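Local coordinates for protein TbpB (Actinobacillus pleuropneumoniae, PDB 3HOL) that probably binds host transferrin at the bacterial surface, serving as the lipoprotein part of the receptor through which the bacterium acquires iron, at residues Val34-Phe39 and Lys155-Val160; Asn41-Ile46 and Thr129-Leu134; Tyr376-Thr381 and Val410-Lys415. One frame throughout, in Å; residues are numbered along the deposited sequence.

Contact 1: residues Val34-Phe39 and Lys155-Val160; sequences VPVSSF and KRVGLV
A single beta bridge, Val36 opposite Val157, ties together two loops that otherwise form no regular strand. The backbones run in opposite directions, and the two bonds of the bridge flank the valine pair. On one side Gly158 N sits nearly in line with the Pro35 carbonyl, N to O 2.9 Å. On the other, Ser37 N gives its hydrogen to Arg156 O at 2.8 Å, the donor tilted 24° from the carbonyl plane. The same Arg156 O also receives a CA-H contact from Val36. Ser37 adds a third bond: with OG between its own backbone N and carbonyl carbon (chi1 63°), the hydroxyl donates to Lys155 O at 3.0 Å.

In the fold, residues 34-39 leave strand 29-33 of the five-stranded sheet, probably the handle of the N-lobe, while residues 155-160 belong to a long excursion from the barrel strand 119-133; the bridge thus probably joins a handle element to a barrel loop.

Valines finish the end at Val34. Val34 CG2 meets Val160 CG2 at 3.6 Å, the side chains slanting across each other, and Val34 CG1 rests 3.6 Å from Gly158 O. At the other end the Arg156 chain, bent at chi3 (73°), folds its guanidinium back over Val157 CG2, which sits beneath one face. A water in the guanidinium plane accepts from Arg156 NH2 at 2.9 Å and donates to Ser37 O, while NH1 bonds Gly96 O. Alongside, Val36 CG1 lies 3.8 Å from Arg156 NH2.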
loop_
_atom_site.group_PDB
_atom_site.type_symbol
_atom_site.label_atom_id
_atom_site.label_comp_id
_atom_site.label_asym_id
_atom_site.label_seq_id
_atom_site.Cartn_x
_atom_site.Cartn_y
_atom_site.Cartn_z
ATOM N N VAL A 34 23.112 -0.282 12.082
ATOM C CA VAL A 34 24.237 0.629 11.897
ATOM C C VAL A 34 25.480 -0.309 11.688
ATOM O O VAL A 34 25.700 -1.211 12.498
ATOM C CB VAL A 34 24.368 1.552 13.140
ATOM C CG1 VAL A 34 25.671 2.374 13.113
ATOM C CG2 VAL A 34 23.150 2.481 13.265
ATOM N N PRO A 35 26.222 -0.136 10.581
ATOM C CA PRO A 35 27.398 -0.976 10.313
ATOM C C PRO A 35 28.524 -0.763 11.321
ATOM O O PRO A 35 28.755 0.351 11.788
ATOM C CB PRO A 35 27.882 -0.479 8.952
ATOM C CG PRO A 35 26.615 -0.040 8.275
ATOM C CD PRO A 35 25.875 0.683 9.395
ATOM N N VAL A 36 29.248 -1.834 11.587
ATOM C CA VAL A 36 30.414 -1.838 12.461
ATOM C C VAL A 36 31.547 -2.590 11.730
ATOM O O VAL A 36 31.342 -3.693 11.226
ATOM C CB VAL A 36 30.055 -2.529 13.802
ATOM C CG1 VAL A 36 31.324 -2.816 14.646
ATOM C CG2 VAL A 36 29.021 -1.653 14.596
ATOM N N SER A 37 32.698 -1.959 11.614
ATOM C CA SER A 37 33.838 -2.564 10.929
ATOM C C SER A 37 34.862 -3.033 11.968
ATOM O O SER A 37 34.570 -3.017 13.160
ATOM C CB SER A 37 34.463 -1.576 9.951
ATOM O OG SER A 37 34.993 -0.444 10.612
ATOM N N SER A 38 36.041 -3.474 11.511
ATOM C CA SER A 38 37.104 -3.946 12.408
ATOM C C SER A 38 38.426 -3.871 11.677
ATOM O O SER A 38 38.447 -3.657 10.460
ATOM C CB SER A 38 36.855 -5.400 12.802
ATOM O OG SER A 38 37.010 -6.218 11.648
ATOM N N PHE A 39 39.528 -4.071 12.408
ATOM C CA PHE A 39 40.877 -4.066 11.808
ATOM C C PHE A 39 40.993 -5.063 10.643
ATOM O O PHE A 39 41.676 -4.784 9.644
ATOM C CB PHE A 39 41.976 -4.331 12.879
ATOM C CG PHE A 39 43.132 -5.182 12.374
ATOM C CD1 PHE A 39 44.217 -4.592 11.696
ATOM C CD2 PHE A 39 43.120 -6.589 12.552
ATOM C CE1 PHE A 39 45.284 -5.383 11.201
ATOM C CE2 PHE A 39 44.171 -7.392 12.066
ATOM C CZ PHE A 39 45.267 -6.787 11.385
ATOM N N LYS A 155 34.248 5.581 11.704
ATOM C CA LYS A 155 35.393 4.694 11.473
ATOM C C LYS A 155 35.088 3.268 11.819
ATOM O O LYS A 155 34.635 2.514 10.954
ATOM C CB LYS A 155 36.694 5.213 12.156
ATOM C CG LYS A 155 37.124 6.549 11.608
ATOM C CD LYS A 155 38.556 6.865 12.046
ATOM C CE LYS A 155 39.375 7.563 10.994
ATOM N NZ LYS A 155 40.815 7.632 11.425
ATOM N N ARG A 156 35.266 2.873 13.080
ATOM C CA ARG A 156 34.860 1.544 13.461
ATOM C C ARG A 156 33.333 1.357 13.485
ATOM O O ARG A 156 32.824 0.249 13.264
ATOM C CB ARG A 156 35.429 1.176 14.832
ATOM C CG ARG A 156 35.262 -0.302 15.125
ATOM C CD ARG A 156 35.906 -0.653 16.515
ATOM N NE ARG A 156 35.136 -0.160 17.671
ATOM C CZ ARG A 156 34.017 -0.703 18.150
ATOM N NH1 ARG A 156 33.457 -0.145 19.183
ATOM N NH2 ARG A 156 33.429 -1.786 17.607
ATOM N N VAL A 157 32.619 2.447 13.742
ATOM C CA VAL A 157 31.156 2.398 13.913
ATOM C C VAL A 157 30.489 3.464 13.040
ATOM O O VAL A 157 30.904 4.631 13.041
ATOM C CB VAL A 157 30.775 2.672 15.380
ATOM C CG1 VAL A 157 29.238 2.730 15.566
ATOM C CG2 VAL A 157 31.383 1.617 16.311
ATOM N N GLY A 158 29.427 3.094 12.333
ATOM C CA GLY A 158 28.759 4.059 11.457
ATOM C C GLY A 158 28.362 5.282 12.272
ATOM O O GLY A 158 27.939 5.138 13.428
ATOM N N LEU A 159 28.497 6.469 11.675
ATOM C CA LEU A 159 27.936 7.684 12.238
ATOM C C LEU A 159 26.412 7.733 12.065
ATOM O O LEU A 159 25.918 7.565 10.939
ATOM C CB LEU A 159 28.515 8.893 11.529
ATOM C CG LEU A 159 27.898 10.276 11.841
ATOM C CD1 LEU A 159 28.097 10.661 13.315
ATOM C CD2 LEU A 159 28.522 11.333 10.959
ATOM N N VAL A 160 25.685 8.014 13.152
ATOM C CA VAL A 160 24.219 8.138 13.128
ATOM C C VAL A 160 23.816 9.601 13.355
ATOM O O VAL A 160 24.492 10.301 14.104
ATOM C CB VAL A 160 23.564 7.268 14.217
ATOM C CG1 VAL A 160 22.051 7.104 13.977
ATOM C CG2 VAL A 160 24.192 5.836 14.219
HETATM O O HOH W 1 34.482 -3.715 15.735
#

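Contact 2: residues Asn41-Ile46 and Thr129-Leu134; sequences NKKVDI and TSNANL
The flat ends of Asn131 and Asp45 meet nearly coplanar, 23° between amide and carboxylate, their side chains side by side. Asn131 CG, lodged between backbone N and carbonyl carbon (chi1 66°), carries the amide there. Asn131 ND2 donates within its own amide plane to Asp45 OD1, 3.0 Å away and approached almost along the C-O bond. The syn lone pair of that oxygen is taken by Lys43 NZ, at 3.0 Å, in a salt bridge; two donors thus grip OD1 and fix the carboxylate's rotation. At the amide's other end Arg140 bonds Asn131 OD1. The Lys43 chain slants over one face of the Asn133 amide, CD 3.5 Å from Asn133 ND2, and Asn133 OD1 accepts from Asn135 N.

Beneath these groups the backbones are zipped by Val44 N to Ala132 O (2.8 Å), Ala132 N to Val44 O (3.0 Å) and Leu134 N to Lys42 O (2.7 Å). At the C-terminal end of residues 41-46, Ile46 CD1 reaches Thr129 CG2 at 4.0 Å. Val44 and Ala132 form a hydrogen-bonded pair and Lys43 and Asn133 a non-hydrogen-bonded one, the regular alternation of an antiparallel ribbon, here a short strand added to barrel strand 119-133.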
loop_
_atom_site.group_PDB
_atom_site.type_symbol
_atom_site.label_atom_id
_atom_site.label_comp_id
_atom_site.label_asym_id
_atom_site.label_seq_id
_atom_site.Cartn_x
_atom_site.Cartn_y
_atom_site.Cartn_z
ATOM N N ASN A 41 38.316 -6.364 8.734
ATOM C CA ASN A 41 37.383 -5.910 7.677
ATOM C C ASN A 41 37.124 -4.466 7.922
ATOM O O ASN A 41 36.191 -4.144 8.659
ATOM C CB ASN A 41 36.006 -6.569 7.778
ATOM C CG ASN A 41 35.993 -8.003 7.372
ATOM O OD1 ASN A 41 35.371 -8.820 8.058
ATOM N ND2 ASN A 41 36.619 -8.335 6.232
ATOM N N LYS A 42 37.928 -3.600 7.328
ATOM C CA LYS A 42 37.934 -2.194 7.673
ATOM C C LYS A 42 36.814 -1.381 7.046
ATOM O O LYS A 42 36.505 -0.314 7.533
ATOM C CB LYS A 42 39.264 -1.574 7.289
ATOM C CG LYS A 42 40.469 -2.249 7.921
ATOM C CD LYS A 42 41.641 -1.338 7.765
ATOM C CE LYS A 42 42.921 -1.956 8.277
ATOM N NZ LYS A 42 43.870 -0.828 8.381
ATOM N N LYS A 43 36.253 -1.862 5.937
ATOM C CA LYS A 43 35.081 -1.204 5.304
ATOM C C LYS A 43 33.869 -2.144 5.400
ATOM O O LYS A 43 33.918 -3.305 4.954
ATOM C CB LYS A 43 35.408 -0.806 3.856
ATOM C CG LYS A 43 34.528 0.286 3.249
ATOM C CD LYS A 43 35.063 0.719 1.860
ATOM C CE LYS A 43 33.983 1.376 1.012
ATOM N NZ LYS A 43 33.049 0.343 0.522
ATOM N N VAL A 44 32.804 -1.678 6.036
ATOM C CA VAL A 44 31.569 -2.445 6.118
ATOM C C VAL A 44 30.410 -1.505 5.707
ATOM O O VAL A 44 30.202 -0.427 6.315
ATOM C CB VAL A 44 31.337 -3.068 7.518
ATOM C CG1 VAL A 44 29.913 -3.686 7.672
ATOM C CG2 VAL A 44 32.418 -4.148 7.834
ATOM N N ASP A 45 29.690 -1.920 4.669
ATOM C CA ASP A 45 28.728 -1.040 3.990
ATOM C C ASP A 45 27.329 -1.240 4.543
ATOM O O ASP A 45 27.089 -2.185 5.282
ATOM C CB ASP A 45 28.727 -1.345 2.481
ATOM C CG ASP A 45 29.992 -0.831 1.777
ATOM O OD1 ASP A 45 30.673 0.073 2.280
ATOM O OD2 ASP A 45 30.318 -1.390 0.730
ATOM N N ILE A 46 26.395 -0.366 4.162
ATOM C CA ILE A 46 24.984 -0.606 4.432
ATOM C C ILE A 46 24.618 -1.944 3.806
ATOM O O ILE A 46 24.902 -2.162 2.620
ATOM C CB ILE A 46 24.108 0.537 3.845
ATOM C CG1 ILE A 46 24.561 1.914 4.387
ATOM C CG2 ILE A 46 22.605 0.320 4.127
ATOM C CD1 ILE A 46 24.307 2.078 5.895
ATOM N N THR A 129 22.256 6.695 8.841
ATOM C CA THR A 129 23.491 6.094 9.374
ATOM C C THR A 129 24.512 6.023 8.244
ATOM O O THR A 129 24.139 5.727 7.099
ATOM C CB THR A 129 23.296 4.692 10.055
ATOM O OG1 THR A 129 24.585 4.158 10.422
ATOM C CG2 THR A 129 22.557 3.644 9.123
ATOM N N SER A 130 25.768 6.365 8.523
ATOM C CA SER A 130 26.792 6.101 7.492
ATOM C C SER A 130 27.217 4.631 7.533
ATOM O O SER A 130 26.733 3.841 8.347
ATOM C CB SER A 130 27.995 7.033 7.648
ATOM O OG SER A 130 28.810 6.546 8.708
ATOM N N ASN A 131 28.081 4.229 6.601
ATOM C CA ASN A 131 28.739 2.942 6.749
ATOM C C ASN A 131 29.920 3.110 7.718
ATOM O O ASN A 131 30.117 4.224 8.254
ATOM C CB ASN A 131 29.194 2.413 5.376
ATOM C CG ASN A 131 30.265 3.252 4.743
ATOM O OD1 ASN A 131 30.480 4.413 5.087
ATOM N ND2 ASN A 131 30.949 2.659 3.758
ATOM N N ALA A 132 30.691 2.031 7.925
ATOM C CA ALA A 132 31.877 2.031 8.798
ATOM C C ALA A 132 33.130 1.856 7.939
ATOM O O ALA A 132 33.247 0.870 7.198
ATOM C CB ALA A 132 31.799 0.927 9.870
ATOM N N ASN A 133 34.055 2.802 8.032
ATOM C CA ASN A 133 35.286 2.750 7.209
ATOM C C ASN A 133 36.480 3.156 8.011
ATOM O O ASN A 133 36.697 4.353 8.253
ATOM C CB ASN A 133 35.214 3.638 5.971
ATOM C CG ASN A 133 36.249 3.254 4.900
ATOM O OD1 ASN A 133 37.289 2.685 5.222
ATOM N ND2 ASN A 133 35.968 3.605 3.619
ATOM N N LEU A 134 37.261 2.149 8.394
ATOM C CA LEU A 134 38.472 2.339 9.195
ATOM C C LEU A 134 39.719 2.612 8.369
ATOM O O LEU A 134 40.786 2.898 8.936
ATOM C CB LEU A 134 38.728 1.096 10.045
ATOM C CG LEU A 134 38.214 1.120 11.483
ATOM C CD1 LEU A 134 38.295 -0.287 12.069
ATOM C CD2 LEU A 134 38.984 2.104 12.336
#

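Contact 3: residues Tyr376-Thr381 and Val410-Lys415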
loop_
_atom_site.group_PDB
_atom_site.type_symbol
_atom_site.label_atom_id
_atom_site.label_comp_id
_atom_site.label_asym_id
_atom_site.label_seq_id
_atom_site.Cartn_x
_atom_site.Cartn_y
_atom_site.Cartn_z
ATOM N N TYR A 376 -22.028 1.508 -22.700
ATOM C CA TYR A 376 -21.353 0.222 -22.806
ATOM C C TYR A 376 -21.985 -0.850 -21.949
ATOM O O TYR A 376 -22.655 -0.553 -20.984
ATOM C CB TYR A 376 -19.856 0.327 -22.472
ATOM C CG TYR A 376 -19.059 1.296 -23.332
ATOM C CD1 TYR A 376 -18.336 0.851 -24.448
ATOM C CD2 TYR A 376 -19.012 2.650 -23.018
ATOM C CE1 TYR A 376 -17.594 1.747 -25.232
ATOM C CE2 TYR A 376 -18.275 3.543 -23.783
ATOM C CZ TYR A 376 -17.564 3.082 -24.880
ATOM O OH TYR A 376 -16.854 3.998 -25.630
ATOM N N LYS A 377 -21.740 -2.098 -22.332
ATOM C CA LYS A 377 -22.113 -3.282 -21.570
ATOM C C LYS A 377 -20.865 -3.780 -20.875
ATOM O O LYS A 377 -19.815 -3.846 -21.510
ATOM C CB LYS A 377 -22.543 -4.402 -22.515
ATOM C CG LYS A 377 -23.388 -5.487 -21.875
ATOM C CD LYS A 377 -24.698 -4.875 -21.419
ATOM C CE LYS A 377 -25.840 -5.843 -21.474
ATOM N NZ LYS A 377 -27.081 -5.043 -21.442
ATOM N N TYR A 378 -20.980 -4.140 -19.595
ATOM C CA TYR A 378 -19.932 -4.867 -18.919
ATOM C C TYR A 378 -20.479 -6.198 -18.457
ATOM O O TYR A 378 -21.640 -6.301 -18.048
ATOM C CB TYR A 378 -19.346 -4.083 -17.735
ATOM C CG TYR A 378 -18.564 -2.832 -18.072
ATOM C CD1 TYR A 378 -19.194 -1.701 -18.615
ATOM C CD2 TYR A 378 -17.198 -2.753 -17.789
ATOM C CE1 TYR A 378 -18.460 -0.544 -18.911
ATOM C CE2 TYR A 378 -16.464 -1.603 -18.066
ATOM C CZ TYR A 378 -17.097 -0.513 -18.634
ATOM O OH TYR A 378 -16.358 0.608 -18.918
ATOM N N ILE A 379 -19.636 -7.217 -18.544
ATOM C CA ILE A 379 -19.977 -8.590 -18.163
ATOM C C ILE A 379 -18.880 -9.210 -17.270
ATOM O O ILE A 379 -17.701 -9.153 -17.591
ATOM C CB ILE A 379 -20.131 -9.531 -19.420
ATOM C CG1 ILE A 379 -21.199 -9.021 -20.390
ATOM C CG2 ILE A 379 -20.435 -10.983 -18.994
ATOM C CD1 ILE A 379 -22.604 -8.957 -19.808
ATOM N N GLY A 380 -19.278 -9.869 -16.196
ATOM C CA GLY A 380 -18.305 -10.547 -15.350
ATOM C C GLY A 380 -19.005 -11.528 -14.448
ATOM O O GLY A 380 -19.986 -12.172 -14.851
ATOM N N THR A 381 -18.503 -11.643 -13.222
ATOM C CA THR A 381 -19.025 -12.612 -12.276
ATOM C C THR A 381 -18.932 -12.034 -10.842
ATOM O O THR A 381 -18.607 -10.862 -10.681
ATOM C CB THR A 381 -18.335 -13.981 -12.465
ATOM O OG1 THR A 381 -18.937 -14.941 -11.609
ATOM C CG2 THR A 381 -16.823 -13.940 -12.178
ATOM N N VAL A 410 -23.680 0.842 -18.731
ATOM C CA VAL A 410 -22.960 2.005 -18.262
ATOM C C VAL A 410 -23.156 3.117 -19.284
ATOM O O VAL A 410 -22.835 2.966 -20.470
ATOM C CB VAL A 410 -21.435 1.695 -18.068
ATOM C CG1 VAL A 410 -20.633 2.984 -17.849
ATOM C CG2 VAL A 410 -21.227 0.705 -16.928
ATOM N N ASP A 411 -23.671 4.234 -18.797
ATOM C CA ASP A 411 -23.884 5.391 -19.628
ATOM C C ASP A 411 -22.965 6.488 -19.081
ATOM O O ASP A 411 -23.313 7.180 -18.116
ATOM C CB ASP A 411 -25.359 5.781 -19.548
ATOM C CG ASP A 411 -25.671 7.058 -20.298
ATOM O OD1 ASP A 411 -24.722 7.658 -20.850
ATOM O OD2 ASP A 411 -26.867 7.462 -20.327
ATOM N N PHE A 412 -21.782 6.622 -19.675
ATOM C CA PHE A 412 -20.840 7.690 -19.255
ATOM C C PHE A 412 -21.368 9.117 -19.498
ATOM O O PHE A 412 -21.109 10.039 -18.695
ATOM C CB PHE A 412 -19.471 7.508 -19.914
ATOM C CG PHE A 412 -18.706 6.306 -19.409
ATOM C CD1 PHE A 412 -18.297 6.220 -18.077
ATOM C CD2 PHE A 412 -18.380 5.265 -20.266
ATOM C CE1 PHE A 412 -17.575 5.108 -17.615
ATOM C CE2 PHE A 412 -17.672 4.151 -19.812
ATOM C CZ PHE A 412 -17.270 4.072 -18.484
ATOM N N GLY A 413 -22.095 9.294 -20.607
ATOM C CA GLY A 413 -22.695 10.597 -20.943
ATOM C C GLY A 413 -23.562 11.162 -19.837
ATOM O O GLY A 413 -23.359 12.308 -19.385
ATOM N N ASN A 414 -24.519 10.356 -19.382
ATOM C CA ASN A 414 -25.426 10.774 -18.317
ATOM C C ASN A 414 -24.998 10.347 -16.908
ATOM O O ASN A 414 -25.755 10.559 -15.939
ATOM C CB ASN A 414 -26.844 10.290 -18.626
ATOM C CG ASN A 414 -27.340 10.813 -19.957
ATOM O OD1 ASN A 414 -27.478 10.060 -20.933
ATOM N ND2 ASN A 414 -27.552 12.117 -20.024
ATOM N N LYS A 415 -23.800 9.761 -16.798
ATOM C CA LYS A 415 -23.221 9.393 -15.496
ATOM C C LYS A 415 -24.066 8.319 -14.783
ATOM O O LYS A 415 -24.294 8.393 -13.584
ATOM C CB LYS A 415 -23.064 10.634 -14.590
ATOM C CG LYS A 415 -21.695 11.313 -14.582
ATOM C CD LYS A 415 -21.308 11.860 -15.948
ATOM C CE LYS A 415 -19.925 12.525 -15.939
ATOM N NZ LYS A 415 -19.700 13.041 -17.314
#
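Tyr376 and Val410 form a hydrogen-bonded antiparallel pair at the end of strand 405-411, and tight side-chain packing builds up on it. Tyr376 N donates to Val410 O, and Val410 N returns the bond to Tyr376 O, each at 2.8 Å. Tyr378 and Phe412 join the pair's own side chains in one cluster. Val410 divides its two methyls between aromatic neighbours: CG2 touches the Tyr378 ring at CD1, 3.6 Å away, and CG1 stands 3.5 Å above the centre of the Phe412 ring, which is turned beneath it with Phe412 CG anti to the carbonyl carbon (chi1 -69°). Around the rim of that same ring come Tyr378 OH, 3.6 Å from Phe412 CZ, and Tyr376, whose CD2 is 3.8 Å from Phe412 CE2. The Tyr376 and Phe412 planes stand at 62°, rim to rim.

Strands 375-387 and 405-411 are neighbours in an antiparallel barrel, probably that of the C-lobe. Tyr378 and Val410 reach Leu484, and Val410 and Phe412 reach Ile437, on other barrel strands, as expected of a barrel interior. Phe412 also meets the Phe476 ring, while Tyr378 OH finds its hydrogen-bonding partner in Ala481 O.

Packing gives way to a turn after Phe412, where Gly413, Asn414 and Lys415 are solvent-exposed and touch nothing of residues 376-381. Much of what holds this side is polar: Asn414 N donates to Asp411 OD1 at 3.1 Å from above the carboxylate plane, an Asx motif, Lys436 NZ bonds Asn414 O, and Lys415 N makes a weak bond to Phe412 O.

Overall arrangement
Contacts 1 and 2 are neighbours, their centres 5 Å apart: residues 34-39 and 41-46 follow one another in the chain, and residues 155-160 lie alongside 129-134, with Leu159 O and Ser130 N probably hydrogen-bonded. Both are partly buried and mix backbone bonds with polar and apolar side chains, one a lone bridge between loops, the other a short ribbon closed by charged and amide groups. Contact 3 stands about 61 Å from contact 1 and about 59 Å from contact 2, centre to centre, on the far side of the chain's centre. It belongs to the second barrel, is largely buried, and swaps salt bridge and amide for rings and methyls, leaving polar bonding mainly to backbone and turn.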